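Local coordinates for protein post-proline cleaving enzyme (Rickettsia typhi, PDB 4HVT) that probably cleaves short peptides after proline residues, acting as a serine-type oligopeptidase of the prolyl oligopeptidase family, at residues Y82-W87 and E113-F118; D108-E113 and I434-L439; F259-A262 and N268-N271; Q284-P289 and V302-R307. All coordinates share one frame; numbering follows the deposited sequence.

Contact 1: Y82-W87 and E113-F118. With EDO (1,2-ethanediol), chain C.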
loop_
_atom_site.group_PDB
_atom_site.type_symbol
_atom_site.label_atom_id
_atom_site.label_comp_id
_atom_site.label_asym_id
_atom_site.label_seq_id
_atom_site.Cartn_x
_atom_site.Cartn_y
_atom_site.Cartn_z
ATOM N N TYR A 82 -20.230 -7.947 16.028
ATOM C CA TYR A 82 -20.572 -7.525 14.662
ATOM C C TYR A 82 -19.358 -7.603 13.770
ATOM O O TYR A 82 -18.234 -7.365 14.209
ATOM C CB TYR A 82 -21.063 -6.055 14.660
ATOM C CG TYR A 82 -22.417 -5.848 15.200
ATOM C CD1 TYR A 82 -22.612 -5.722 16.554
ATOM C CD2 TYR A 82 -23.525 -5.763 14.370
ATOM C CE1 TYR A 82 -23.866 -5.542 17.083
ATOM C CE2 TYR A 82 -24.796 -5.564 14.895
ATOM C CZ TYR A 82 -24.949 -5.458 16.253
ATOM O OH TYR A 82 -26.206 -5.274 16.795
ATOM N N VAL A 83 -19.591 -7.839 12.482
ATOM C CA VAL A 83 -18.608 -7.691 11.456
ATOM C C VAL A 83 -18.888 -6.418 10.721
ATOM O O VAL A 83 -20.025 -6.154 10.302
ATOM C CB VAL A 83 -18.673 -8.837 10.400
ATOM C CG1 VAL A 83 -17.659 -8.604 9.313
ATOM C CG2 VAL A 83 -18.469 -10.166 11.126
ATOM N N TYR A 84 -17.838 -5.618 10.628
ATOM C CA TYR A 84 -17.816 -4.327 9.901
ATOM C C TYR A 84 -17.211 -4.511 8.516
ATOM O O TYR A 84 -16.235 -5.217 8.344
ATOM C CB TYR A 84 -17.067 -3.268 10.718
ATOM C CG TYR A 84 -17.771 -2.887 11.978
ATOM C CD1 TYR A 84 -17.788 -3.732 13.070
ATOM C CD2 TYR A 84 -18.492 -1.662 12.071
ATOM C CE1 TYR A 84 -18.491 -3.399 14.219
ATOM C CE2 TYR A 84 -19.212 -1.339 13.217
ATOM C CZ TYR A 84 -19.212 -2.209 14.290
ATOM O OH TYR A 84 -19.932 -1.907 15.445
ATOM N N ASN A 85 -17.787 -3.836 7.515
ATOM C CA ASN A 85 -17.420 -4.015 6.120
ATOM C C ASN A 85 -17.555 -2.674 5.421
ATOM O O ASN A 85 -18.422 -1.864 5.780
ATOM C CB ASN A 85 -18.337 -5.091 5.486
ATOM C CG ASN A 85 -18.304 -5.125 3.977
ATOM O OD1 ASN A 85 -19.243 -4.716 3.320
ATOM N ND2 ASN A 85 -17.223 -5.633 3.424
ATOM N N PHE A 86 -16.706 -2.463 4.417
ATOM C CA PHE A 86 -16.843 -1.329 3.550
ATOM C C PHE A 86 -17.136 -1.832 2.149
ATOM O O PHE A 86 -16.339 -2.599 1.592
ATOM C CB PHE A 86 -15.597 -0.432 3.522
ATOM C CG PHE A 86 -15.876 0.882 2.873
ATOM C CD1 PHE A 86 -16.638 1.831 3.533
ATOM C CD2 PHE A 86 -15.452 1.124 1.599
ATOM C CE1 PHE A 86 -16.983 3.014 2.921
ATOM C CE2 PHE A 86 -15.768 2.325 0.975
ATOM C CZ PHE A 86 -16.531 3.265 1.636
ATOM N N TRP A 87 -18.267 -1.398 1.604
ATOM C CA TRP A 87 -18.855 -1.928 0.323
ATOM C C TRP A 87 -19.052 -0.843 -0.736
ATOM O O TRP A 87 -19.688 0.185 -0.472
ATOM C CB TRP A 87 -20.215 -2.577 0.600
ATOM C CG TRP A 87 -20.884 -3.117 -0.636
ATOM C CD1 TRP A 87 -21.811 -2.478 -1.397
ATOM C CD2 TRP A 87 -20.631 -4.380 -1.288
ATOM N NE1 TRP A 87 -22.173 -3.266 -2.464
ATOM C CE2 TRP A 87 -21.448 -4.421 -2.432
ATOM C CE3 TRP A 87 -19.819 -5.492 -0.995
ATOM C CZ2 TRP A 87 -21.514 -5.555 -3.283
ATOM C CZ3 TRP A 87 -19.875 -6.607 -1.843
ATOM C CH2 TRP A 87 -20.697 -6.609 -2.979
ATOM N N GLU A 113 -26.552 -3.615 8.191
ATOM C CA GLU A 113 -27.018 -2.340 8.728
ATOM C C GLU A 113 -26.063 -1.269 8.151
ATOM O O GLU A 113 -24.854 -1.311 8.438
ATOM C CB GLU A 113 -26.939 -2.385 10.246
ATOM C CG GLU A 113 -27.209 -1.038 10.867
ATOM C CD GLU A 113 -27.361 -1.077 12.371
ATOM O OE1 GLU A 113 -26.692 -1.907 13.056
ATOM O OE2 GLU A 113 -28.179 -0.236 12.837
ATOM N N VAL A 114 -26.586 -0.318 7.379
ATOM C CA VAL A 114 -25.720 0.735 6.798
ATOM C C VAL A 114 -25.475 1.761 7.900
ATOM O O VAL A 114 -26.413 2.187 8.602
ATOM C CB VAL A 114 -26.356 1.434 5.577
ATOM C CG1 VAL A 114 -25.515 2.637 5.130
ATOM C CG2 VAL A 114 -26.514 0.479 4.400
ATOM N N LEU A 115 -24.219 2.130 8.075
ATOM C CA LEU A 115 -23.846 3.094 9.117
ATOM C C LEU A 115 -23.566 4.471 8.522
ATOM O O LEU A 115 -24.077 5.455 9.015
ATOM C CB LEU A 115 -22.627 2.589 9.864
ATOM C CG LEU A 115 -22.756 1.234 10.535
ATOM C CD1 LEU A 115 -21.449 0.762 11.123
ATOM C CD2 LEU A 115 -23.899 1.265 11.567
ATOM N N ILE A 116 -22.740 4.516 7.479
ATOM C CA ILE A 116 -22.464 5.728 6.746
ATOM C C ILE A 116 -22.464 5.447 5.260
ATOM O O ILE A 116 -21.738 4.566 4.797
ATOM C CB ILE A 116 -21.123 6.423 7.101
ATOM C CG1 ILE A 116 -21.063 6.748 8.599
ATOM C CG2 ILE A 116 -21.044 7.700 6.300
ATOM C CD1 ILE A 116 -19.710 7.184 9.120
ATOM N N ASP A 117 -23.284 6.220 4.540
ATOM C CA ASP A 117 -23.335 6.202 3.074
ATOM C C ASP A 117 -22.522 7.400 2.547
ATOM O O ASP A 117 -22.977 8.572 2.602
ATOM C CB ASP A 117 -24.800 6.255 2.607
ATOM C CG ASP A 117 -24.963 6.210 1.089
ATOM O OD1 ASP A 117 -24.065 6.609 0.346
ATOM O OD2 ASP A 117 -26.063 5.768 0.593
ATOM N N PHE A 118 -21.362 7.094 1.963
ATOM C CA PHE A 118 -20.444 8.150 1.510
ATOM C C PHE A 118 -20.903 8.776 0.208
ATOM O O PHE A 118 -20.528 9.892 -0.101
ATOM C CB PHE A 118 -18.975 7.662 1.414
ATOM C CG PHE A 118 -18.356 7.494 2.747
ATOM C CD1 PHE A 118 -18.593 6.338 3.500
ATOM C CD2 PHE A 118 -17.647 8.521 3.330
ATOM C CE1 PHE A 118 -18.089 6.228 4.798
ATOM C CE2 PHE A 118 -17.137 8.388 4.632
ATOM C CZ PHE A 118 -17.374 7.257 5.359
HETATM C C1 EDO C . -16.471 -4.911 -2.022
HETATM O O1 EDO C . -16.425 -3.462 -2.021
HETATM C C2 EDO C . -15.855 -5.412 -0.710
HETATM O O2 EDO C . -16.679 -5.150 0.446
#
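Phe86 and Phe118 meet corner on, and Tyr84 and Leu115 make a second touch nearer the start of the two segments. Start at Phe86: from CB, CG swings anti to the backbone N (chi1 -167°), which turns the ring out toward the segment 113-118. Its far corner does the touching. CE1 lies 3.7 Å from Phe118 CD1 and 3.9 Å from Phe118 CE1, while CZ at the tip is a little further from the same CD1. Phe118 CD1 comes in at the edge of the Phe86 ring, near its plane. The two planes are 66° apart, so this is an oblique aromatic pair. Tyr131 stacks on Phe86, and Ile116 CG2 sits over one face of Phe118.

At the other touch, the Tyr84 ring crosses Leu115 at about a right angle, with CE2 3.7 Å from Leu115 CD1. The tyrosine's OH is hydrogen-bonded to Arg99.

Strands 82-87 and 113-117 belong to one four-stranded antiparallel propeller blade and run nearly parallel, since strand 96-101 lies between them; Phe118 begins the helix that follows. Leu115 and Ile116 form a classic beta bulge opposite Trp97 of that middle strand. On the Asn85 side, a 1,2-ethanediol, probably from the crystallisation liquor, takes a bond from Asn85 ND2 to its O2 (3.1 Å) and gives one from O2 to Phe86 O (2.8 Å).

Across the segments there is no hydrogen bond: they meet through carbon alone, a buried apolar layer over the blade, while Arg99 deals with the polar end of Tyr84.

Contact 2: D108-E113 and I434-L439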
loop_
_atom_site.group_PDB
_atom_site.type_symbol
_atom_site.label_atom_id
_atom_site.label_comp_id
_atom_site.label_asym_id
_atom_site.label_seq_id
_atom_site.Cartn_x
_atom_site.Cartn_y
_atom_site.Cartn_z
ATOM N N ASP A 108 -25.049 -16.452 2.848
ATOM C CA ASP A 108 -24.606 -15.905 1.556
ATOM C C ASP A 108 -24.889 -14.410 1.444
ATOM O O ASP A 108 -24.016 -13.644 0.998
ATOM C CB ASP A 108 -25.290 -16.638 0.388
ATOM C CG ASP A 108 -24.595 -17.930 0.012
ATOM O OD1 ASP A 108 -23.692 -18.378 0.752
ATOM O OD2 ASP A 108 -24.945 -18.495 -1.077
ATOM N N LYS A 109 -26.099 -13.999 1.847
ATOM C CA LYS A 109 -26.534 -12.594 1.727
ATOM C C LYS A 109 -26.960 -12.062 3.086
ATOM O O LYS A 109 -28.144 -12.110 3.414
ATOM C CB LYS A 109 -27.651 -12.476 0.688
ATOM N N PRO A 110 -26.005 -11.613 3.921
ATOM C CA PRO A 110 -26.312 -11.108 5.250
ATOM C C PRO A 110 -27.194 -9.855 5.191
ATOM O O PRO A 110 -27.136 -9.132 4.207
ATOM C CB PRO A 110 -24.907 -10.761 5.816
ATOM C CG PRO A 110 -23.973 -11.679 5.081
ATOM C CD PRO A 110 -24.556 -11.673 3.701
ATOM N N ASN A 111 -27.942 -9.605 6.264
ATOM C CA ASN A 111 -28.734 -8.379 6.451
ATOM C C ASN A 111 -27.773 -7.332 7.033
ATOM O O ASN A 111 -27.444 -7.366 8.235
ATOM C CB ASN A 111 -29.896 -8.589 7.428
ATOM N N TRP A 112 -27.309 -6.444 6.174
ATOM C CA TRP A 112 -26.319 -5.432 6.595
ATOM C C TRP A 112 -27.064 -4.196 7.123
ATOM O O TRP A 112 -28.135 -3.858 6.634
ATOM C CB TRP A 112 -25.379 -5.045 5.450
ATOM C CG TRP A 112 -24.437 -6.113 4.978
ATOM C CD1 TRP A 112 -24.635 -6.959 3.896
ATOM C CD2 TRP A 112 -23.196 -6.490 5.546
ATOM N NE1 TRP A 112 -23.577 -7.783 3.750
ATOM C CE2 TRP A 112 -22.676 -7.534 4.753
ATOM C CE3 TRP A 112 -22.445 -6.034 6.645
ATOM C CZ2 TRP A 112 -21.453 -8.127 5.010
ATOM C CZ3 TRP A 112 -21.218 -6.651 6.913
ATOM C CH2 TRP A 112 -20.756 -7.714 6.101
ATOM N N GLU A 113 -26.552 -3.615 8.191
ATOM C CA GLU A 113 -27.018 -2.340 8.728
ATOM C C GLU A 113 -26.063 -1.269 8.151
ATOM O O GLU A 113 -24.854 -1.311 8.438
ATOM C CB GLU A 113 -26.939 -2.385 10.246
ATOM C CG GLU A 113 -27.209 -1.038 10.867
ATOM C CD GLU A 113 -27.361 -1.077 12.371
ATOM O OE1 GLU A 113 -26.692 -1.907 13.056
ATOM O OE2 GLU A 113 -28.179 -0.236 12.837
ATOM N N ILE A 434 -14.311 -22.417 8.663
ATOM C CA ILE A 434 -14.703 -21.652 7.487
ATOM C C ILE A 434 -15.941 -20.810 7.808
ATOM O O ILE A 434 -16.915 -21.352 8.354
ATOM C CB ILE A 434 -15.054 -22.571 6.280
ATOM C CG1 ILE A 434 -13.787 -23.227 5.747
ATOM C CG2 ILE A 434 -15.745 -21.749 5.216
ATOM C CD1 ILE A 434 -13.993 -24.507 4.989
ATOM N N ILE A 435 -15.930 -19.508 7.465
ATOM C CA ILE A 435 -17.138 -18.674 7.596
ATOM C C ILE A 435 -17.717 -18.179 6.250
ATOM O O ILE A 435 -18.962 -18.125 6.102
ATOM C CB ILE A 435 -16.949 -17.551 8.628
ATOM C CG1 ILE A 435 -18.294 -16.888 9.014
ATOM C CG2 ILE A 435 -15.960 -16.485 8.168
ATOM C CD1 ILE A 435 -18.214 -16.057 10.296
ATOM N N ARG A 436 -16.863 -17.895 5.276
ATOM C CA ARG A 436 -17.325 -17.528 3.941
ATOM C C ARG A 436 -16.403 -18.052 2.852
ATOM O O ARG A 436 -15.186 -17.934 2.937
ATOM C CB ARG A 436 -17.425 -16.007 3.721
ATOM C CG ARG A 436 -18.373 -15.222 4.605
ATOM C CD ARG A 436 -18.525 -13.793 4.112
ATOM N NE ARG A 436 -19.265 -13.725 2.828
ATOM C CZ ARG A 436 -20.594 -13.770 2.700
ATOM N NH1 ARG A 436 -21.370 -13.839 3.762
ATOM N NH2 ARG A 436 -21.177 -13.781 1.496
ATOM N N LYS A 437 -17.019 -18.602 1.812
ATOM C CA LYS A 437 -16.327 -18.808 0.550
ATOM C C LYS A 437 -16.757 -17.773 -0.479
ATOM O O LYS A 437 -17.809 -17.149 -0.354
ATOM C CB LYS A 437 -16.581 -20.210 0.029
ATOM C CG LYS A 437 -15.915 -21.226 0.956
ATOM C CD LYS A 437 -15.518 -22.466 0.235
ATOM C CE LYS A 437 -15.028 -23.511 1.217
ATOM N NZ LYS A 437 -15.233 -24.891 0.668
ATOM N N ALA A 438 -15.973 -17.644 -1.545
ATOM C CA ALA A 438 -16.359 -16.771 -2.640
ATOM C C ALA A 438 -17.715 -17.183 -3.207
ATOM O O ALA A 438 -17.978 -18.379 -3.387
ATOM C CB ALA A 438 -15.321 -16.807 -3.757
ATOM N N LEU A 439 -18.564 -16.211 -3.491
ATOM C CA LEU A 439 -19.852 -16.504 -4.113
ATOM C C LEU A 439 -19.749 -16.469 -5.635
ATOM O O LEU A 439 -20.616 -16.960 -6.336
ATOM C CB LEU A 439 -20.913 -15.505 -3.691
ATOM C CG LEU A 439 -21.230 -15.432 -2.213
ATOM C CD1 LEU A 439 -22.234 -14.330 -1.927
ATOM C CD2 LEU A 439 -21.734 -16.767 -1.744
#
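The guanidinium of Arg436 meets Asp108 edge-on, Pro110 obliquely, and has Leu439 CD1 at its rim. Arg436 NH2 gives a nearly straight hydrogen bond to Asp108 O, 2.9 Å long with 169° at the hydrogen. The oxygen lies practically in the guanidinium plane, but seen from the carbonyl the donor is tilted 30° out of plane. A bend at chi3 (69°) turns the head of the arginine toward the 108-113 loop. There the Pro110 ring crosses it obliquely, CG 3.6 Å from Arg436 NH1. That same NH1 also bonds to the carbonyls of Lys107 and Tyr105, and the Tyr105 ring makes a cation-pi contact with the group.

Leu439 meets Asp108 with both its branches. Leu439 CD1 rests 3.5 Å from Asp108 O, close to the hydrogen-bonded edge, while Leu439 CD2 lies against the carboxylate, 3.6 Å from Asp108 CG. Pro110 CB meanwhile sits over one face of the Trp112 indole, toward its rim.

The loop leads into the last strand of the first blade, and Arg436 lies on the outermost strand of the last blade, so this is part of the junction where the propeller ring comes round on itself. No strand is exchanged here, in keeping with the open, non-Velcro ring known for prolyl oligopeptidases.

Asp108 OD1 is 5.3 Å from Arg436 NH2, too far for a salt bridge. The buried positive charge is gripped instead by backbone carbonyls and an aromatic ring, so the carboxylate probably adds only a longer-range attraction.

Contact 3: F259-A262 and N268-N271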
loop_
_atom_site.group_PDB
_atom_site.type_symbol
_atom_site.label_atom_id
_atom_site.label_comp_id
_atom_site.label_asym_id
_atom_site.label_seq_id
_atom_site.Cartn_x
_atom_site.Cartn_y
_atom_site.Cartn_z
ATOM N N PHE A 259 2.580 6.124 21.527
ATOM C CA PHE A 259 3.818 5.969 20.797
ATOM C C PHE A 259 3.915 7.123 19.835
ATOM O O PHE A 259 3.097 7.263 18.942
ATOM C CB PHE A 259 3.771 4.615 20.074
ATOM C CG PHE A 259 4.999 4.300 19.210
ATOM C CD1 PHE A 259 6.235 4.032 19.787
ATOM C CD2 PHE A 259 4.880 4.194 17.872
ATOM C CE1 PHE A 259 7.337 3.706 19.031
ATOM C CE2 PHE A 259 5.989 3.830 17.101
ATOM C CZ PHE A 259 7.211 3.605 17.663
ATOM N N ILE A 260 4.959 7.918 20.002
ATOM C CA ILE A 260 5.238 9.055 19.089
ATOM C C ILE A 260 6.399 8.649 18.241
ATOM O O ILE A 260 7.425 8.249 18.777
ATOM C CB ILE A 260 5.583 10.295 19.872
ATOM C CG1 ILE A 260 4.293 10.773 20.609
ATOM C CG2 ILE A 260 6.111 11.369 18.956
ATOM C CD1 ILE A 260 4.548 11.999 21.437
ATOM N N SER A 261 6.223 8.716 16.916
ATOM C CA SER A 261 7.219 8.251 15.988
ATOM C C SER A 261 7.570 9.367 14.982
ATOM O O SER A 261 6.735 9.797 14.212
ATOM C CB SER A 261 6.722 6.976 15.313
ATOM O OG SER A 261 7.672 6.424 14.405
ATOM N N ALA A 262 8.825 9.794 15.059
ATOM C CA ALA A 262 9.390 10.830 14.187
ATOM C C ALA A 262 10.314 10.150 13.180
ATOM O O ALA A 262 11.377 9.684 13.509
ATOM C CB ALA A 262 10.155 11.862 14.981
ATOM N N ASN A 268 15.112 5.624 9.363
ATOM C CA ASN A 268 15.529 5.860 10.747
ATOM C C ASN A 268 14.598 6.809 11.483
ATOM O O ASN A 268 14.023 7.689 10.872
ATOM C CB ASN A 268 16.960 6.444 10.788
ATOM C CG ASN A 268 17.987 5.457 10.254
ATOM O OD1 ASN A 268 18.374 4.497 10.939
ATOM N ND2 ASN A 268 18.432 5.693 9.052
ATOM N N TYR A 269 14.442 6.583 12.790
ATOM C CA TYR A 269 13.461 7.228 13.555
ATOM C C TYR A 269 14.003 7.701 14.891
ATOM O O TYR A 269 14.964 7.104 15.418
ATOM C CB TYR A 269 12.348 6.215 13.881
ATOM C CG TYR A 269 11.576 5.657 12.739
ATOM C CD1 TYR A 269 12.121 4.638 11.929
ATOM C CD2 TYR A 269 10.274 6.067 12.508
ATOM C CE1 TYR A 269 11.352 4.085 10.909
ATOM C CE2 TYR A 269 9.527 5.533 11.491
ATOM C CZ TYR A 269 10.070 4.529 10.710
ATOM O OH TYR A 269 9.308 3.988 9.689
ATOM N N ASP A 270 13.342 8.733 15.456
ATOM C CA ASP A 270 13.344 9.041 16.874
ATOM C C ASP A 270 11.963 8.689 17.394
ATOM O O ASP A 270 10.999 9.239 16.938
ATOM C CB ASP A 270 13.525 10.529 17.162
ATOM C CG ASP A 270 14.846 11.057 16.734
ATOM O OD1 ASP A 270 15.849 10.291 16.749
ATOM O OD2 ASP A 270 14.868 12.268 16.467
ATOM N N ASN A 271 11.884 7.788 18.362
ATOM C CA ASN A 271 10.593 7.342 18.886
ATOM C C ASN A 271 10.517 7.639 20.395
ATOM O O ASN A 271 11.554 7.667 21.109
ATOM C CB ASN A 271 10.393 5.838 18.689
ATOM C CG ASN A 271 10.318 5.429 17.258
ATOM O OD1 ASN A 271 9.625 6.029 16.506
ATOM N ND2 ASN A 271 11.005 4.383 16.904
#
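Ser261 and Asn271 face each other across a beta hairpin, the central two strands of a four-stranded antiparallel propeller blade. They form a non-hydrogen-bonded pair, and the next pair, Ala262 with Asp270, is hydrogen-bonded: Ala262 N to Asp270 O and Asp270 N to Ala262 O, each 2.9 Å.

The tight part is the face that carries Ser261 and Asn271. Phe259 reaches up to the asparagine, its ring and the amide plane 39° apart, with Phe259 CZ 3.6 Å from Asn271 CG. Tyr269 also leans in, its CD2 3.2 Å from Ser261 OG, so the hydroxyl has the amide oxygen and the ring as neighbours. Ile286 and Leu294 close in on Phe259 from outside.

The opposite face, with Ala262 and Asp270, is looser between side chains. They meet each other only at CB to CB, 4.2 Å, though Ala262 CB comes to 3.4 Å from Asp270 O. The carboxylate of Asp270, partly exposed, looks elsewhere: OD2 is hydrogen-bonded to Tyr240 OH. Toward the turn the segments part. Asn268 points away from the other strand, is also partly exposed, and bonds through OD1 to Ser290.

Back on the tight face, a chi1 of -178° swings Ser261 OG away from its backbone N, and from there it donates to Asn271 OD1 at 2.9 Å, 16° off the amide carbonyl plane.

Contact 4: Q284-P289 and V302-R307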
loop_
_atom_site.group_PDB
_atom_site.type_symbol
_atom_site.label_atom_id
_atom_site.label_comp_id
_atom_site.label_asym_id
_atom_site.label_seq_id
_atom_site.Cartn_x
_atom_site.Cartn_y
_atom_site.Cartn_z
ATOM N N GLN A 284 9.334 10.565 26.935
ATOM C CA GLN A 284 10.570 9.861 27.187
ATOM C C GLN A 284 11.046 9.113 25.942
ATOM O O GLN A 284 10.276 8.417 25.326
ATOM C CB GLN A 284 10.437 8.925 28.339
ATOM C CG GLN A 284 10.238 9.652 29.660
ATOM C CD GLN A 284 9.971 8.652 30.762
ATOM O OE1 GLN A 284 8.861 8.063 30.869
ATOM N NE2 GLN A 284 11.009 8.375 31.541
ATOM N N LYS A 285 12.315 9.326 25.616
ATOM C CA LYS A 285 12.898 8.816 24.384
ATOM C C LYS A 285 13.146 7.327 24.464
ATOM O O LYS A 285 13.678 6.822 25.453
ATOM C CB LYS A 285 14.227 9.550 24.075
ATOM C CG LYS A 285 14.743 9.326 22.659
ATOM C CD LYS A 285 16.061 10.138 22.469
ATOM C CE LYS A 285 16.256 10.556 21.032
ATOM N NZ LYS A 285 16.157 9.369 20.135
ATOM N N ILE A 286 12.678 6.602 23.439
ATOM C CA ILE A 286 12.880 5.155 23.335
ATOM C C ILE A 286 14.316 4.870 22.854
ATOM O O ILE A 286 14.810 5.506 21.905
ATOM C CB ILE A 286 11.836 4.536 22.370
ATOM C CG1 ILE A 286 10.491 4.508 23.051
ATOM C CG2 ILE A 286 12.260 3.150 21.912
ATOM C CD1 ILE A 286 9.367 4.236 22.117
ATOM N N ASN A 287 14.972 3.959 23.577
ATOM C CA ASN A 287 16.295 3.481 23.267
ATOM C C ASN A 287 16.170 2.114 22.566
ATOM O O ASN A 287 16.055 1.051 23.228
ATOM C CB ASN A 287 17.127 3.372 24.560
ATOM C CG ASN A 287 18.607 3.102 24.274
ATOM O OD1 ASN A 287 18.966 2.782 23.154
ATOM N ND2 ASN A 287 19.470 3.304 25.279
ATOM N N MET A 288 16.075 2.198 21.233
ATOM C CA MET A 288 16.103 1.030 20.353
ATOM C C MET A 288 16.899 1.408 19.113
ATOM O O MET A 288 17.159 2.615 18.857
ATOM C CB MET A 288 14.674 0.587 19.917
ATOM C CG MET A 288 13.781 0.042 21.047
ATOM S SD MET A 288 14.360 -1.553 21.679
ATOM C CE MET A 288 13.765 -2.562 20.307
ATOM N N PRO A 289 17.366 0.410 18.364
ATOM C CA PRO A 289 18.044 0.760 17.106
ATOM C C PRO A 289 17.205 1.726 16.263
ATOM O O PRO A 289 16.003 1.571 16.149
ATOM C CB PRO A 289 18.252 -0.618 16.428
ATOM C CG PRO A 289 18.306 -1.594 17.552
ATOM C CD PRO A 289 17.249 -1.052 18.528
ATOM N N VAL A 302 6.001 -5.486 23.765
ATOM C CA VAL A 302 6.013 -4.897 22.456
ATOM C C VAL A 302 6.968 -5.659 21.564
ATOM O O VAL A 302 7.931 -6.232 22.049
ATOM C CB VAL A 302 6.396 -3.389 22.498
ATOM C CG1 VAL A 302 5.265 -2.552 23.083
ATOM C CG2 VAL A 302 7.633 -3.206 23.304
ATOM N N PHE A 303 6.612 -5.755 20.289
ATOM C CA PHE A 303 7.370 -6.498 19.282
ATOM C C PHE A 303 8.016 -5.562 18.324
ATOM O O PHE A 303 7.342 -4.699 17.762
ATOM C CB PHE A 303 6.445 -7.412 18.489
ATOM C CG PHE A 303 5.654 -8.372 19.352
ATOM C CD1 PHE A 303 6.298 -9.374 19.976
ATOM C CD2 PHE A 303 4.290 -8.209 19.574
ATOM C CE1 PHE A 303 5.649 -10.255 20.800
ATOM C CE2 PHE A 303 3.632 -9.075 20.419
ATOM C CZ PHE A 303 4.325 -10.071 21.070
ATOM N N TRP A 304 9.313 -5.772 18.031
ATOM C CA TRP A 304 10.088 -4.887 17.209
ATOM C C TRP A 304 10.836 -5.699 16.157
ATOM O O TRP A 304 11.446 -6.746 16.440
ATOM C CB TRP A 304 11.076 -4.080 18.042
ATOM C CG TRP A 304 10.429 -3.024 18.872
ATOM C CD1 TRP A 304 9.646 -3.224 19.969
ATOM C CD2 TRP A 304 10.468 -1.587 18.671
ATOM N NE1 TRP A 304 9.156 -2.009 20.448
ATOM C CE2 TRP A 304 9.671 -0.993 19.676
ATOM C CE3 TRP A 304 11.096 -0.745 17.712
ATOM C CZ2 TRP A 304 9.508 0.398 19.782
ATOM C CZ3 TRP A 304 10.923 0.618 17.823
ATOM C CH2 TRP A 304 10.160 1.184 18.872
ATOM N N LEU A 305 10.741 -5.216 14.928
ATOM C CA LEU A 305 11.460 -5.770 13.788
ATOM C C LEU A 305 12.778 -5.038 13.598
ATOM O O LEU A 305 12.800 -3.819 13.661
ATOM C CB LEU A 305 10.633 -5.606 12.507
ATOM C CG LEU A 305 11.228 -6.048 11.167
ATOM C CD1 LEU A 305 11.465 -7.547 11.212
ATOM C CD2 LEU A 305 10.336 -5.630 10.021
ATOM N N LEU A 306 13.824 -5.805 13.294
ATOM C CA LEU A 306 15.143 -5.251 12.996
ATOM C C LEU A 306 15.353 -5.119 11.495
ATOM O O LEU A 306 15.135 -6.051 10.758
ATOM C CB LEU A 306 16.252 -6.083 13.634
ATOM C CG LEU A 306 16.124 -6.400 15.127
ATOM C CD1 LEU A 306 17.387 -7.083 15.630
ATOM C CD2 LEU A 306 15.792 -5.147 15.938
ATOM N N ARG A 307 15.853 -3.955 11.091
ATOM C CA ARG A 307 16.270 -3.748 9.700
ATOM C C ARG A 307 17.798 -3.991 9.561
ATOM O O ARG A 307 18.303 -4.255 8.453
ATOM C CB ARG A 307 15.893 -2.316 9.259
ATOM C CG ARG A 307 16.526 -1.916 7.944
ATOM C CD ARG A 307 15.820 -0.718 7.330
ATOM N NE ARG A 307 16.616 -0.116 6.255
ATOM C CZ ARG A 307 16.607 -0.489 4.980
ATOM N NH1 ARG A 307 15.870 -1.516 4.592
ATOM N NH2 ARG A 307 17.433 0.115 4.084
#
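Met288 lays its methyl over one face of the Trp304 indole, and Ile286 touches the far end of the same side chain. Met288 CE is 4.0 Å from the centroid of the five-membered ring, 27° off its normal, a CH-pi contact displaced toward the rim. The nearest single atom to Met288 CE is Trp304 CG at 3.7 Å. Behind the methyl, Met288 SD stands above the same face, 5.0 Å from that centroid, which makes this a Met-aromatic contact at a distance. Successive bends at chi2 (-69°) and chi3 (-76°) curl the methionine so that its methyl lies over the indole. At the six-membered end, Ile286 CG2 comes obliquely to within 4.2 Å of Trp304 CH2.

In the next shell, Leu330 touches both Met288 and Trp304, Val302 CG2 sits at the indole edge in its plane, and Leu294, Val323 and Leu325 from the flanking strands pack on the tryptophan. Backbone bonds fix the 284-289 side: Ile286 pairs with Asn271, whose side chain also meets Trp304, and Asn287 pairs with Leu330.

Strand 282-285 is outermost in one propeller blade and strand 301-305 is internal to the next, so the tryptophan spans the seam between them. With no hydrogen bond across the segments, this part of the seam is probably held mainly by dispersion and the CH-pi contact of the S-methyl, with the sulfur at most a weak addition.

How the contacts relate
From the N terminus, strand 82-87 opens contact 1, which closes at 113-118 within the first blade of the propeller. Contact 2 starts before that closure, at 108-113, and ends only at 434-439, so the two cross; they share Glu113, and Trp112 packs against Asn85. Contact 2 ties the first blade to the last. Within its long span lie contacts 3 and 4, one after the other: 259-262 with 268-271 closes a hairpin, then 284-289 with 302-307 joins that blade to the following one. Their centres are about 9 Å apart, and Phe259 of contact 3 packs on Trp304 of contact 4. Contacts 1 and 3 have centres about 33 Å apart.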